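Side-chain contact in Mutt/nudix family protein (Deinococcus radiodurans, PDB 2W4E), which probably hydrolyses ADP-ribose with the help of magnesium, as a Nudix family pyrophosphatase seen here as its Nudix domain without the N-terminal part: residues A[113-116]-A[117-120]. Numbering follows the deposited sequence.
Sequences EVYR and MLEA
Met-117, one turn on from Glu-113 and next to Arg-116, brings its CG up to both partners of their ion pair, 3.5 Å from NH2 of Arg-116 and 3.9 Å from OE2 of Glu-113, its side chain slanting across theirs. A flexible, unbranched thioether suits this place, because CG can lie beside charged groups while the side chain also touches Leu-109 and Ile-123. On another side of the helix, CD2 of Leu-118 packs obliquely against the Tyr-115 ring, 3.6 Å from its CD2, the two side chains running alongside each other in the same direction.

The ion pair is side-on and two-pronged, since arginine presents two N-H groups along one edge of a planar cation. NE of Arg-116 donates to OE1 of Glu-113 at 3.0 Å and NH2 to OE2 at 2.9 Å; both oxygens are met on their syn sides and lie almost in the guanidinium plane, but the nitrogens approach about 35° out of the carboxylate plane. With CG anti to the backbone N (chi1 -175°), a bend at chi3 (63°) delivers that edge. Were Glu-113 an alanine, NE would probably be left without its carboxylate mate and the guanidinium freer to turn. NH1 forms a salt bridge with Glu-122.

Four i to i+4 backbone bonds hold these side chains in place, among them Leu-118 N to Val-114 O at 2.8 Å. Glu-119 forms a salt bridge with Arg-136. Within the Nudix domain, compact Val-114 is buried against Ala-19 and Leu-21 of strand 18-26 and Leu-109 of strand 104-110, while Leu-118 and Tyr-115 give buried apolar surface to helix 126-141, where Leu-132 O supplies the partner the phenol hydroxyl needs.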
ATOM      1  N   GLU A 113      -4.416  16.662   8.150  1.00 24.13           N
ATOM      2  CA  GLU A 113      -5.715  16.108   7.861  1.00 23.83           C
ATOM      3  C   GLU A 113      -5.653  14.874   6.955  1.00 23.55           C
ATOM      4  O   GLU A 113      -6.300  13.880   7.225  1.00 22.26           O
ATOM      5  CB  GLU A 113      -6.599  17.190   7.228  1.00 24.10           C
ATOM      6  CG  GLU A 113      -7.970  16.693   6.843  1.00 26.48           C
ATOM      7  CD  GLU A 113      -8.776  16.076   8.013  1.00 29.01           C
ATOM      8  OE1 GLU A 113      -8.389  16.166   9.207  1.00 34.00           O
ATOM      9  OE2 GLU A 113      -9.822  15.491   7.715  1.00 30.57           O
ATOM     10  N   VAL A 114      -4.815  14.927   5.930  1.00 22.87           N
ATOM     11  CA  VAL A 114      -4.584  13.742   5.093  1.00 23.40           C
ATOM     12  C   VAL A 114      -4.090  12.523   5.910  1.00 22.55           C
ATOM     13  O   VAL A 114      -4.601  11.381   5.744  1.00 22.88           O
ATOM     14  CB  VAL A 114      -3.611  14.043   3.928  1.00 22.46           C
ATOM     15  CG1 VAL A 114      -3.432  12.790   3.054  1.00 23.88           C
ATOM     16  CG2 VAL A 114      -4.196  15.138   3.081  1.00 22.94           C
ATOM     17  N   TYR A 115      -3.125  12.751   6.789  1.00 22.77           N
ATOM     18  CA  TYR A 115      -2.609  11.642   7.619  1.00 23.65           C
ATOM     19  C   TYR A 115      -3.594  11.206   8.717  1.00 24.68           C
ATOM     20  O   TYR A 115      -3.596  10.014   9.124  1.00 23.26           O
ATOM     21  CB  TYR A 115      -1.188  11.922   8.144  1.00 23.65           C
ATOM     22  CG  TYR A 115      -0.195  11.682   7.016  1.00 25.00           C
ATOM     23  CD1 TYR A 115       0.099  12.693   6.077  1.00 26.18           C
ATOM     24  CD2 TYR A 115       0.383  10.428   6.835  1.00 23.75           C
ATOM     25  CE1 TYR A 115       0.993  12.456   4.986  1.00 25.47           C
ATOM     26  CE2 TYR A 115       1.279  10.180   5.752  1.00 26.20           C
ATOM     27  CZ  TYR A 115       1.566  11.195   4.840  1.00 23.76           C
ATOM     28  OH  TYR A 115       2.428  10.937   3.802  1.00 23.61           O
ATOM     29  N   ARG A 116      -4.456  12.138   9.162  1.00 25.07           N
ATOM     30  CA  ARG A 116      -5.525  11.735  10.074  1.00 26.10           C
ATOM     31  C   ARG A 116      -6.456  10.791   9.307  1.00 25.15           C
ATOM     32  O   ARG A 116      -6.780   9.709   9.799  1.00 24.45           O
ATOM     33  CB  ARG A 116      -6.288  12.925  10.642  1.00 26.70           C
ATOM     34  CG  ARG A 116      -7.313  12.483  11.675  1.00 29.21           C
ATOM     35  CD  ARG A 116      -8.464  13.511  11.797  1.00 31.34           C
ATOM     36  NE  ARG A 116      -9.215  13.633  10.550  1.00 33.05           N
ATOM     37  CZ  ARG A 116     -10.023  12.704  10.030  1.00 33.92           C
ATOM     38  NH1 ARG A 116     -10.262  11.557  10.655  1.00 35.94           N
ATOM     39  NH2 ARG A 116     -10.625  12.942   8.875  1.00 35.83           N
ATOM     40  N   MET A 117      -6.852  11.179   8.098  1.00 24.33           N
ATOM     41  CA  MET A 117      -7.640  10.303   7.231  1.00 25.03           C
ATOM     42  C   MET A 117      -6.976   8.926   7.037  1.00 24.84           C
ATOM     43  O   MET A 117      -7.618   7.902   7.208  1.00 24.59           O
ATOM     44  CB  MET A 117      -7.918  10.951   5.890  1.00 24.29           C
ATOM     45  CG  MET A 117      -8.855  12.154   5.969  1.00 28.21           C
ATOM     46  SD  MET A 117      -8.762  13.191   4.453  1.00 33.25           S
ATOM     47  CE  MET A 117      -9.690  12.161   3.338  1.00 31.17           C
ATOM     48  N   LEU A 118      -5.701   8.932   6.663  1.00 25.58           N
ATOM     49  CA  LEU A 118      -4.930   7.695   6.456  1.00 25.47           C
ATOM     50  C   LEU A 118      -5.019   6.737   7.684  1.00 27.25           C
ATOM     51  O   LEU A 118      -5.319   5.567   7.533  1.00 26.87           O
ATOM     52  CB  LEU A 118      -3.475   8.044   6.171  1.00 24.42           C
ATOM     53  CG  LEU A 118      -2.517   6.900   5.772  1.00 22.75           C
ATOM     54  CD1 LEU A 118      -2.994   6.180   4.518  1.00 19.25           C
ATOM     55  CD2 LEU A 118      -1.047   7.372   5.643  1.00 21.00           C
ATOM     56  N   GLU A 119      -4.783   7.265   8.876  1.00 27.43           N
ATOM     57  CA  GLU A 119      -4.711   6.460  10.075  1.00 29.81           C
ATOM     58  C   GLU A 119      -6.093   5.915  10.434  1.00 30.82           C
ATOM     59  O   GLU A 119      -6.221   4.752  10.834  1.00 30.27           O
ATOM     60  CB  GLU A 119      -4.102   7.279  11.198  1.00 29.54           C
ATOM     61  CG  GLU A 119      -2.610   7.451  11.028  1.00 31.37           C
ATOM     62  CD  GLU A 119      -1.979   8.160  12.179  1.00 38.24           C
ATOM     63  OE1 GLU A 119      -2.745   8.634  13.058  1.00 42.81           O
ATOM     64  OE2 GLU A 119      -0.716   8.240  12.222  1.00 36.94           O
ATOM     65  N   ALA A 120      -7.122   6.722  10.172  1.00 30.84           N
ATOM     66  CA  ALA A 120      -8.501   6.334  10.440  1.00 31.35           C
ATOM     67  C   ALA A 120      -9.044   5.286   9.460  1.00 31.64           C
ATOM     68  O   ALA A 120     -10.118   4.728   9.680  1.00 32.42           O
ATOM     69  CB  ALA A 120      -9.393   7.574  10.439  1.00 30.91           C
TER